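Galactose mutarotase related enzyme (Lactobacillus casei, PDB 3Q1N) probably binds carbohydrate and may act as an isomerase of the aldose 1-epimerase (galactose mutarotase) family. Local coordinates at residues E16-L24 with W42-F50; F105-V113 with Y126-P137. One frame throughout, in Å; residues are numbered along the deposited sequence. Where two conformers were deposited one is given.

Overall arrangement
Interaction 1 (16-24 with 42-50) closes before interaction 2 (105-113 with 126-137) opens, so the two follow in series along the chain, with centres about 20 Å apart. Interaction 1 sits nearer the middle of the molecule and brings strand 20-26 against the run leading into strand 48-49; interaction 2 is a hairpin of the large antiparallel sheet plus the turn leading to strand 136-147, which pairs with strand 48-49. They meet in one core between the sheets: the Phe50 ring packs on Tyr109, Leu111 and Val128, while Ile48 touches Val113. These apolar contacts join the two sites within the mostly-beta architecture expected of a galactose mutarotase-like protein.

Interaction 1: E16-L24 with W42-F50; sequences ERGAELQSL and WNRHAPILF. With EDO (1,2-ethanediol), chain K.
His45 lays its ring against Gln22 where the loop entering strand 48-49 passes strand 20-26, joining the four-stranded sheet of strand 20-26 to the sheet that holds strand 48-49 in this galactose mutarotase-like fold. Gln22 CB stands over the centre of the His45 ring in a CH-pi contact, 4.0 Å from CB to the ring centroid. Ring nitrogen ND1 finds its partner outside, at the carbonyl of Trp35. The backbone N of His45 gives its hydrogen to Glu20 OE2 at 2.9 Å, nearly along the C-O axis. Ala46 N also binds Glu20 OE2, by a straighter bond (166°) that uses the anti lone pair, so one carboxylate oxygen grips two successive amides. Glu20 delivers it on an extended chain, with CG opposite the backbone N (chi1 -173°), and Gln22 NE2 holds the other oxygen, OE1, from above the carboxylate plane. Ala46 CB presses on Leu21 O at 3.4 Å, a buried carbonyl without a hydrogen-bond partner, while a water joins Ala46 O to Ala19 O and Leu21 N. Pro47 brings CD to 3.8 Å from Glu20 OE2. Last comes Ile48: a second water links its N to Gly18 O, and Ile48 CD1 lies 3.8 Å from Ala19 CB.

Interaction 2: F105-V113 with Y126-P137; sequences FPFEYTLAV and YTVTNDDSKSMP. With EDO (1,2-ethanediol), chain T.
Met136, a selenomethionine here, is wedged among Phe105, Phe107 and Tyr109. Met136 CG lies over one face of the Phe107 ring, offset toward the rim, in a CH-pi contact, and meets Phe105 CZ at 3.6 Å. With CG opposite the backbone N (chi1 -177°) and a bend at chi3 (88°), Met136 SE swings to within 3.8 Å of Tyr109 CB and makes oblique Met-aromatic contacts with both phenylalanine rings. Pro137 CD closes on Phe107 CZ, and Pro137 O comes to the edge of the Phe105 ring. Beyond this cluster strands 109-118 and 121-130 form an antiparallel beta hairpin, with Thr110-Thr129 and Ala112-Thr127 as hydrogen-bonded pairs; Leu111 packs on Val128 and Val113 beside Tyr126 on the buried face. At the strand end Thr110 OG1 donates to the syn lone pair of Asp131 OD2, 2.7 Å away. Asp132 OD1 takes Glu108 N at 2.9 Å, while OD2 receives both Lys134 N, in an Asx turn, and Lys134 NZ, in a salt bridge. Lys134 NZ also donates to Pro106 O at 2.8 Å. Asn130 in turn braces this loop: OD1 accepts Asp132 N, a second Asx turn, and Asn130 ND2 donates to Lys134 O at 2.9 Å and to Leu279 O.

Interaction 1: E16-L24 with W42-F50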
loop_
_atom_site.group_PDB
_atom_site.type_symbol
_atom_site.label_atom_id
_atom_site.label_comp_id
_atom_site.label_asym_id
_atom_site.label_seq_id
_atom_site.Cartn_x
_atom_site.Cartn_y
_atom_site.Cartn_z
ATOM N N GLU A 16 -4.218 16.442 2.775
ATOM C CA GLU A 16 -3.879 16.928 1.456
ATOM C C GLU A 16 -2.459 16.539 1.120
ATOM O O GLU A 16 -2.161 16.170 -0.010
ATOM C CB GLU A 16 -4.042 18.452 1.414
ATOM C CG GLU A 16 -5.531 18.850 1.460
ATOM C CD GLU A 16 -5.794 20.338 1.698
ATOM O OE1 GLU A 16 -4.857 21.094 1.993
ATOM O OE2 GLU A 16 -6.981 20.745 1.623
ATOM N N ARG A 17 -1.585 16.538 2.117
ATOM C CA ARG A 17 -0.216 16.059 1.916
ATOM C C ARG A 17 -0.205 14.549 1.642
ATOM O O ARG A 17 -0.639 13.764 2.475
ATOM C CB ARG A 17 0.687 16.416 3.117
ATOM C CG ARG A 17 2.097 15.788 3.021
ATOM C CD ARG A 17 2.896 16.311 1.837
ATOM N NE ARG A 17 3.086 17.744 1.839
ATOM C CZ ARG A 17 4.127 18.370 2.393
ATOM N NH1 ARG A 17 5.076 17.665 2.995
ATOM N NH2 ARG A 17 4.217 19.703 2.355
ATOM N N GLY A 18 0.197 14.183 0.426
ATOM C CA GLY A 18 0.227 12.786 -0.020
ATOM C C GLY A 18 -1.159 12.122 -0.161
ATOM O O GLY A 18 -1.223 10.918 -0.320
ATOM N N ALA A 19 -2.246 12.901 -0.155
ATOM C CA ALA A 19 -3.611 12.325 -0.155
ATOM C C ALA A 19 -3.681 11.142 0.810
ATOM O O ALA A 19 -4.241 10.065 0.512
ATOM C CB ALA A 19 -4.027 11.873 -1.582
ATOM N N GLU A 20 -3.123 11.353 2.005
ATOM C CA GLU A 20 -2.861 10.250 2.927
ATOM C C GLU A 20 -4.056 10.015 3.832
ATOM O O GLU A 20 -4.425 10.902 4.622
ATOM C CB GLU A 20 -1.682 10.519 3.831
ATOM C CG GLU A 20 -1.375 9.236 4.655
ATOM C CD GLU A 20 -0.381 9.413 5.780
ATOM O OE1 GLU A 20 0.010 10.551 6.092
ATOM O OE2 GLU A 20 0.041 8.353 6.340
ATOM N N LEU A 21 -4.677 8.855 3.730
ATOM C CA LEU A 21 -5.697 8.490 4.714
ATOM C C LEU A 21 -5.059 8.436 6.098
ATOM O O LEU A 21 -4.048 7.752 6.293
ATOM C CB LEU A 21 -6.235 7.120 4.381
ATOM C CG LEU A 21 -7.301 6.527 5.293
ATOM C CD1 LEU A 21 -8.616 7.258 5.207
ATOM C CD2 LEU A 21 -7.507 5.017 4.934
ATOM N N GLN A 22 -5.632 9.146 7.055
ATOM C CA GLN A 22 -5.037 9.167 8.400
ATOM C C GLN A 22 -5.950 8.609 9.477
ATOM O O GLN A 22 -5.469 8.236 10.545
ATOM C CB GLN A 22 -4.598 10.589 8.753
ATOM C CG GLN A 22 -3.478 11.077 7.789
ATOM C CD GLN A 22 -2.849 12.353 8.222
ATOM O OE1 GLN A 22 -3.518 13.216 8.760
ATOM N NE2 GLN A 22 -1.570 12.521 7.912
ATOM N N SER A 23 -7.241 8.559 9.205
ATOM C CA SER A 23 -8.228 8.110 10.179
ATOM C C SER A 23 -9.441 7.516 9.471
ATOM O O SER A 23 -9.863 8.002 8.402
ATOM C CB SER A 23 -8.653 9.276 11.090
ATOM O OG SER A 23 -9.748 8.926 11.929
ATOM N N LEU A 24 -10.001 6.476 10.072
ATOM C CA LEU A 24 -11.168 5.795 9.541
ATOM C C LEU A 24 -11.900 5.171 10.716
ATOM O O LEU A 24 -11.382 4.290 11.405
ATOM C CB LEU A 24 -10.697 4.742 8.530
ATOM C CG LEU A 24 -11.653 4.032 7.591
ATOM C CD1 LEU A 24 -12.425 5.069 6.729
ATOM C CD2 LEU A 24 -10.893 3.083 6.722
ATOM N N TRP A 42 5.647 3.893 14.641
ATOM C CA TRP A 42 5.665 4.324 13.242
ATOM C C TRP A 42 4.913 5.630 13.100
ATOM O O TRP A 42 3.779 5.735 13.523
ATOM C CB TRP A 42 5.028 3.245 12.328
ATOM C CG TRP A 42 5.238 3.463 10.891
ATOM C CD1 TRP A 42 6.428 3.759 10.271
ATOM C CD2 TRP A 42 4.250 3.375 9.834
ATOM N NE1 TRP A 42 6.227 3.895 8.923
ATOM C CE2 TRP A 42 4.904 3.650 8.631
ATOM C CE3 TRP A 42 2.874 3.120 9.807
ATOM C CZ2 TRP A 42 4.228 3.663 7.393
ATOM C CZ3 TRP A 42 2.207 3.141 8.567
ATOM C CH2 TRP A 42 2.883 3.406 7.400
ATOM N N ASN A 43 5.538 6.635 12.522
ATOM C CA ASN A 43 4.954 7.948 12.525
ATOM C C ASN A 43 4.072 8.283 11.326
ATOM O O ASN A 43 3.786 9.454 11.106
ATOM C CB ASN A 43 6.038 9.014 12.689
ATOM C CG ASN A 43 7.051 9.007 11.599
ATOM O OD1 ASN A 43 6.955 8.269 10.606
ATOM N ND2 ASN A 43 8.100 9.821 11.788
ATOM N N ARG A 44 3.665 7.270 10.546
ATOM C CA ARG A 44 2.751 7.493 9.429
ATOM C C ARG A 44 1.468 6.679 9.616
ATOM O O ARG A 44 1.300 6.025 10.662
ATOM C CB ARG A 44 3.444 7.163 8.140
ATOM C CG ARG A 44 4.683 8.030 7.975
ATOM C CD ARG A 44 5.507 7.610 6.835
ATOM N NE ARG A 44 6.773 8.357 6.802
ATOM C CZ ARG A 44 6.966 9.534 6.191
ATOM N NH1 ARG A 44 6.004 10.165 5.515
ATOM N NH2 ARG A 44 8.179 10.088 6.231
ATOM N N HIS A 45 0.553 6.758 8.646
ATOM C CA HIS A 45 -0.753 6.097 8.812
ATOM C C HIS A 45 -1.041 5.149 7.625
ATOM O O HIS A 45 -1.267 3.960 7.804
ATOM C CB HIS A 45 -1.902 7.145 8.929
ATOM C CG HIS A 45 -1.634 8.265 9.881
ATOM N ND1 HIS A 45 -2.155 8.291 11.160
ATOM C CD2 HIS A 45 -0.890 9.393 9.748
ATOM C CE1 HIS A 45 -1.760 9.407 11.770
ATOM N NE2 HIS A 45 -1.004 10.099 10.932
ATOM N N ALA A 46 -1.051 5.707 6.420
ATOM C CA ALA A 46 -1.414 4.944 5.205
ATOM C C ALA A 46 -0.918 5.628 3.923
ATOM O O ALA A 46 -1.739 6.072 3.075
ATOM C CB ALA A 46 -2.988 4.718 5.167
ATOM N N PRO A 47 0.411 5.742 3.780
ATOM C CA PRO A 47 0.904 6.456 2.606
ATOM C C PRO A 47 0.609 5.831 1.243
ATOM O O PRO A 47 0.476 4.584 1.095
ATOM C CB PRO A 47 2.425 6.489 2.786
ATOM C CG PRO A 47 2.692 6.025 4.172
ATOM C CD PRO A 47 1.488 5.305 4.682
ATOM N N ILE A 48 0.565 6.729 0.250
ATOM C CA ILE A 48 0.568 6.332 -1.142
ATOM C C ILE A 48 2.008 6.199 -1.602
ATOM O O ILE A 48 2.859 7.053 -1.259
ATOM C CB ILE A 48 -0.200 7.359 -2.024
ATOM C CG1 ILE A 48 -1.679 7.345 -1.646
ATOM C CG2 ILE A 48 -0.012 7.002 -3.544
ATOM C CD1 ILE A 48 -2.541 8.463 -2.325
ATOM N N LEU A 49 2.282 5.145 -2.366
ATOM C CA LEU A 49 3.630 4.790 -2.852
ATOM C C LEU A 49 3.633 4.951 -4.368
ATOM O O LEU A 49 3.034 4.164 -5.080
ATOM C CB LEU A 49 3.970 3.349 -2.454
ATOM C CG LEU A 49 3.699 2.904 -1.018
ATOM C CD1 LEU A 49 4.031 1.407 -0.883
ATOM C CD2 LEU A 49 4.483 3.734 -0.016
ATOM N N PHE A 50 4.281 6.003 -4.860
ATOM C CA PHE A 50 4.362 6.238 -6.314
ATOM C C PHE A 50 5.539 7.161 -6.568
ATOM O O PHE A 50 5.743 8.068 -5.811
ATOM C CB PHE A 50 3.090 6.935 -6.831
ATOM C CG PHE A 50 3.162 7.390 -8.281
ATOM C CD1 PHE A 50 2.773 6.524 -9.307
ATOM C CD2 PHE A 50 3.596 8.684 -8.622
ATOM C CE1 PHE A 50 2.807 6.906 -10.633
ATOM C CE2 PHE A 50 3.617 9.088 -9.971
ATOM C CZ PHE A 50 3.225 8.192 -10.975
HETATM C C1 EDO K . 8.492 1.505 7.126
HETATM O O1 EDO K . 9.826 1.667 6.652
HETATM C C2 EDO K . 7.574 2.381 6.293
HETATM O O2 EDO K . 7.939 3.764 6.465
HETATM O O HOH W 1 0.680 9.461 1.130
HETATM O O HOH W 2 -3.714 7.153 1.558
#

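Interaction 2: F105-V113 with Y126-P137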
loop_
_atom_site.group_PDB
_atom_site.type_symbol
_atom_site.label_atom_id
_atom_site.label_comp_id
_atom_site.label_asym_id
_atom_site.label_seq_id
_atom_site.Cartn_x
_atom_site.Cartn_y
_atom_site.Cartn_z
ATOM N N PHE A 105 12.490 11.826 -11.753
ATOM C CA PHE A 105 11.547 11.077 -12.548
ATOM C C PHE A 105 11.082 12.041 -13.658
ATOM O O PHE A 105 10.232 12.909 -13.434
ATOM C CB PHE A 105 10.416 10.636 -11.629
ATOM C CG PHE A 105 9.376 9.734 -12.250
ATOM C CD1 PHE A 105 9.680 8.418 -12.665
ATOM C CD2 PHE A 105 8.060 10.199 -12.463
ATOM C CE1 PHE A 105 8.660 7.551 -13.181
ATOM C CE2 PHE A 105 7.071 9.340 -12.974
ATOM C CZ PHE A 105 7.359 8.064 -13.342
ATOM N N PRO A 106 11.709 11.952 -14.831
ATOM C CA PRO A 106 11.576 13.046 -15.827
ATOM C C PRO A 106 10.313 12.937 -16.681
ATOM O O PRO A 106 10.360 12.872 -17.925
ATOM C CB PRO A 106 12.860 12.887 -16.648
ATOM C CG PRO A 106 13.143 11.419 -16.603
ATOM C CD PRO A 106 12.736 10.970 -15.224
ATOM N N PHE A 107 9.176 12.841 -15.983
ATOM C CA PHE A 107 7.893 12.638 -16.613
ATOM C C PHE A 107 6.873 13.589 -16.046
ATOM O O PHE A 107 6.738 13.767 -14.825
ATOM C CB PHE A 107 7.374 11.177 -16.396
ATOM C CG PHE A 107 8.283 10.133 -16.934
ATOM C CD1 PHE A 107 8.253 9.797 -18.273
ATOM C CD2 PHE A 107 9.204 9.475 -16.117
ATOM C CE1 PHE A 107 9.127 8.864 -18.788
ATOM C CE2 PHE A 107 10.057 8.544 -16.635
ATOM C CZ PHE A 107 10.005 8.236 -17.988
ATOM N N GLU A 108 6.101 14.184 -16.953
ATOM C CA GLU A 108 4.826 14.763 -16.591
ATOM C C GLU A 108 3.786 13.675 -16.332
ATOM O O GLU A 108 3.659 12.696 -17.082
ATOM C CB GLU A 108 4.349 15.773 -17.656
ATOM C CG GLU A 108 5.369 16.863 -17.904
ATOM C CD GLU A 108 4.813 18.053 -18.632
ATOM O OE1 GLU A 108 3.747 17.953 -19.245
ATOM O OE2 GLU A 108 5.502 19.116 -18.607
ATOM N N TYR A 109 3.083 13.820 -15.207
ATOM C CA TYR A 109 2.093 12.834 -14.804
ATOM C C TYR A 109 0.929 13.452 -14.103
ATOM O O TYR A 109 1.030 14.570 -13.551
ATOM C CB TYR A 109 2.730 11.734 -13.911
ATOM C CG TYR A 109 3.127 12.205 -12.502
ATOM C CD1 TYR A 109 2.171 12.271 -11.461
ATOM C CD2 TYR A 109 4.435 12.637 -12.222
ATOM C CE1 TYR A 109 2.540 12.699 -10.213
ATOM C CE2 TYR A 109 4.796 13.088 -10.975
ATOM C CZ TYR A 109 3.861 13.118 -9.965
ATOM O OH TYR A 109 4.209 13.579 -8.690
ATOM N N THR A 110 -0.151 12.682 -14.055
ATOM C CA THR A 110 -1.251 12.977 -13.140
ATOM C C THR A 110 -1.505 11.734 -12.302
ATOM O O THR A 110 -1.542 10.635 -12.824
ATOM C CB THR A 110 -2.534 13.372 -13.846
ATOM O OG1 THR A 110 -2.314 14.503 -14.690
ATOM C CG2 THR A 110 -3.635 13.741 -12.820
ATOM N N LEU A 111 -1.618 11.923 -10.979
ATOM C CA LEU A 111 -2.018 10.869 -10.094
ATOM C C LEU A 111 -3.262 11.340 -9.394
ATOM O O LEU A 111 -3.219 12.294 -8.628
ATOM C CB LEU A 111 -0.897 10.537 -9.086
ATOM C CG LEU A 111 -1.226 9.548 -7.991
ATOM C CD1 LEU A 111 -1.683 8.198 -8.606
ATOM C CD2 LEU A 111 0.008 9.378 -7.052
ATOM N N ALA A 112 -4.377 10.662 -9.659
ATOM C CA ALA A 112 -5.652 11.070 -9.110
ATOM C C ALA A 112 -6.181 9.948 -8.243
ATOM O O ALA A 112 -6.079 8.775 -8.589
ATOM C CB ALA A 112 -6.664 11.479 -10.194
ATOM N N VAL A 113 -6.709 10.328 -7.080
ATOM C CA VAL A 113 -7.241 9.378 -6.116
ATOM C C VAL A 113 -8.614 9.870 -5.636
ATOM O O VAL A 113 -8.715 11.002 -5.158
ATOM C CB VAL A 113 -6.251 9.268 -4.909
ATOM C CG1 VAL A 113 -6.628 8.134 -3.964
ATOM C CG2 VAL A 113 -4.793 9.146 -5.412
ATOM N N TYR A 126 -7.834 4.831 -8.119
ATOM C CA TYR A 126 -6.602 5.509 -8.553
ATOM C C TYR A 126 -6.585 5.621 -10.063
ATOM O O TYR A 126 -7.000 4.661 -10.731
ATOM C CB TYR A 126 -5.385 4.720 -8.155
ATOM C CG TYR A 126 -5.269 4.449 -6.692
ATOM C CD1 TYR A 126 -5.877 3.305 -6.141
ATOM C CD2 TYR A 126 -4.612 5.337 -5.850
ATOM C CE1 TYR A 126 -5.803 3.038 -4.794
ATOM C CE2 TYR A 126 -4.513 5.060 -4.468
ATOM C CZ TYR A 126 -5.125 3.933 -3.965
ATOM O OH TYR A 126 -5.032 3.667 -2.616
ATOM N N THR A 127 -6.095 6.748 -10.592
ATOM C CA THR A 127 -5.819 6.865 -12.023
ATOM C C THR A 127 -4.449 7.491 -12.168
ATOM O O THR A 127 -4.216 8.598 -11.645
ATOM C CB THR A 127 -6.831 7.775 -12.766
ATOM O OG1 THR A 127 -8.186 7.288 -12.568
ATOM C CG2 THR A 127 -6.521 7.811 -14.248
ATOM N N VAL A 128 -3.585 6.791 -12.863
ATOM C CA VAL A 128 -2.236 7.226 -13.170
ATOM C C VAL A 128 -2.251 7.539 -14.649
ATOM O O VAL A 128 -2.515 6.665 -15.469
ATOM C CB VAL A 128 -1.221 6.106 -12.925
ATOM C CG1 VAL A 128 0.150 6.543 -13.413
ATOM C CG2 VAL A 128 -1.148 5.773 -11.422
ATOM N N THR A 129 -1.948 8.779 -14.988
ATOM C CA THR A 129 -1.907 9.197 -16.393
ATOM C C THR A 129 -0.492 9.660 -16.720
ATOM O O THR A 129 0.088 10.466 -15.993
ATOM C CB THR A 129 -2.893 10.336 -16.696
ATOM O OG1 THR A 129 -4.219 9.934 -16.297
ATOM C CG2 THR A 129 -2.935 10.595 -18.222
ATOM N N ASN A 130 -0.008 9.164 -17.845
ATOM C CA ASN A 130 1.262 9.586 -18.453
ATOM C C ASN A 130 0.989 10.830 -19.286
ATOM O O ASN A 130 0.485 10.732 -20.401
ATOM C CB ASN A 130 1.871 8.460 -19.322
ATOM C CG ASN A 130 3.179 8.882 -19.946
ATOM O OD1 ASN A 130 3.680 9.960 -19.577
ATOM N ND2 ASN A 130 3.737 8.077 -20.887
ATOM N N ASP A 131 1.336 11.993 -18.766
ATOM C CA ASP A 131 1.154 13.233 -19.482
ATOM C C ASP A 131 2.385 13.618 -20.320
ATOM O O ASP A 131 2.392 14.675 -20.943
ATOM C CB ASP A 131 0.837 14.386 -18.520
ATOM C CG ASP A 131 -0.509 14.243 -17.839
ATOM O OD1 ASP A 131 -1.466 13.694 -18.454
ATOM O OD2 ASP A 131 -0.586 14.741 -16.710
ATOM N N ASP A 132 3.356 12.727 -20.415
ATOM C CA ASP A 132 4.608 12.991 -21.112
ATOM C C ASP A 132 4.526 12.425 -22.540
ATOM O O ASP A 132 3.647 11.635 -22.883
ATOM C CB ASP A 132 5.740 12.248 -20.384
ATOM C CG ASP A 132 7.033 13.003 -20.408
ATOM O OD1 ASP A 132 7.211 13.953 -19.601
ATOM O OD2 ASP A 132 7.855 12.701 -21.280
ATOM N N SER A 133 5.470 12.847 -23.376
ATOM C CA SER A 133 5.689 12.247 -24.693
ATOM C C SER A 133 6.497 10.951 -24.603
ATOM O O SER A 133 6.445 10.131 -25.493
ATOM C CB SER A 133 6.428 13.236 -25.620
ATOM O OG SER A 133 7.723 13.519 -25.130
ATOM N N LYS A 134 7.261 10.801 -23.531
ATOM C CA LYS A 134 8.067 9.609 -23.334
ATOM C C LYS A 134 7.206 8.520 -22.712
ATOM O O LYS A 134 6.258 8.824 -22.003
ATOM C CB LYS A 134 9.257 9.877 -22.396
ATOM C CG LYS A 134 10.232 10.899 -22.967
ATOM C CD LYS A 134 11.470 10.973 -22.067
ATOM C CE LYS A 134 11.242 11.534 -20.673
ATOM N NZ LYS A 134 10.636 12.923 -20.678
ATOM N N SER A 135 7.606 7.270 -22.929
ATOM C CA SER A 135 6.979 6.116 -22.264
ATOM C C SER A 135 7.313 6.151 -20.786
ATOM O O SER A 135 8.466 6.265 -20.446
ATOM C CB SER A 135 7.499 4.840 -22.882
ATOM O OG SER A 135 7.202 4.809 -24.299
HETATM N N MSE A 136 6.298 6.044 -19.922
HETATM C CA MSE A 136 6.456 6.232 -18.460
HETATM C C MSE A 136 6.261 4.925 -17.701
HETATM O O MSE A 136 5.168 4.368 -17.659
HETATM C CB MSE A 136 5.475 7.270 -17.968
HETATM C CG MSE A 136 5.614 7.594 -16.465
HETATM SE SE MSE A 136 4.378 8.881 -15.764
HETATM C CE MSE A 136 2.979 7.661 -15.313
ATOM N N PRO A 137 7.323 4.452 -17.046
ATOM C CA PRO A 137 7.230 3.243 -16.229
ATOM C C PRO A 137 6.962 3.661 -14.780
ATOM O O PRO A 137 7.519 4.630 -14.307
ATOM C CB PRO A 137 8.584 2.600 -16.412
ATOM C CG PRO A 137 9.538 3.842 -16.581
ATOM C CD PRO A 137 8.710 4.971 -17.141
HETATM C C1 EDO T . -9.505 9.787 -9.062
HETATM O O1 EDO T . -10.558 10.308 -9.813
HETATM C C2 EDO T . -8.923 8.564 -9.768
HETATM O O2 EDO T . -9.828 7.559 -10.117
#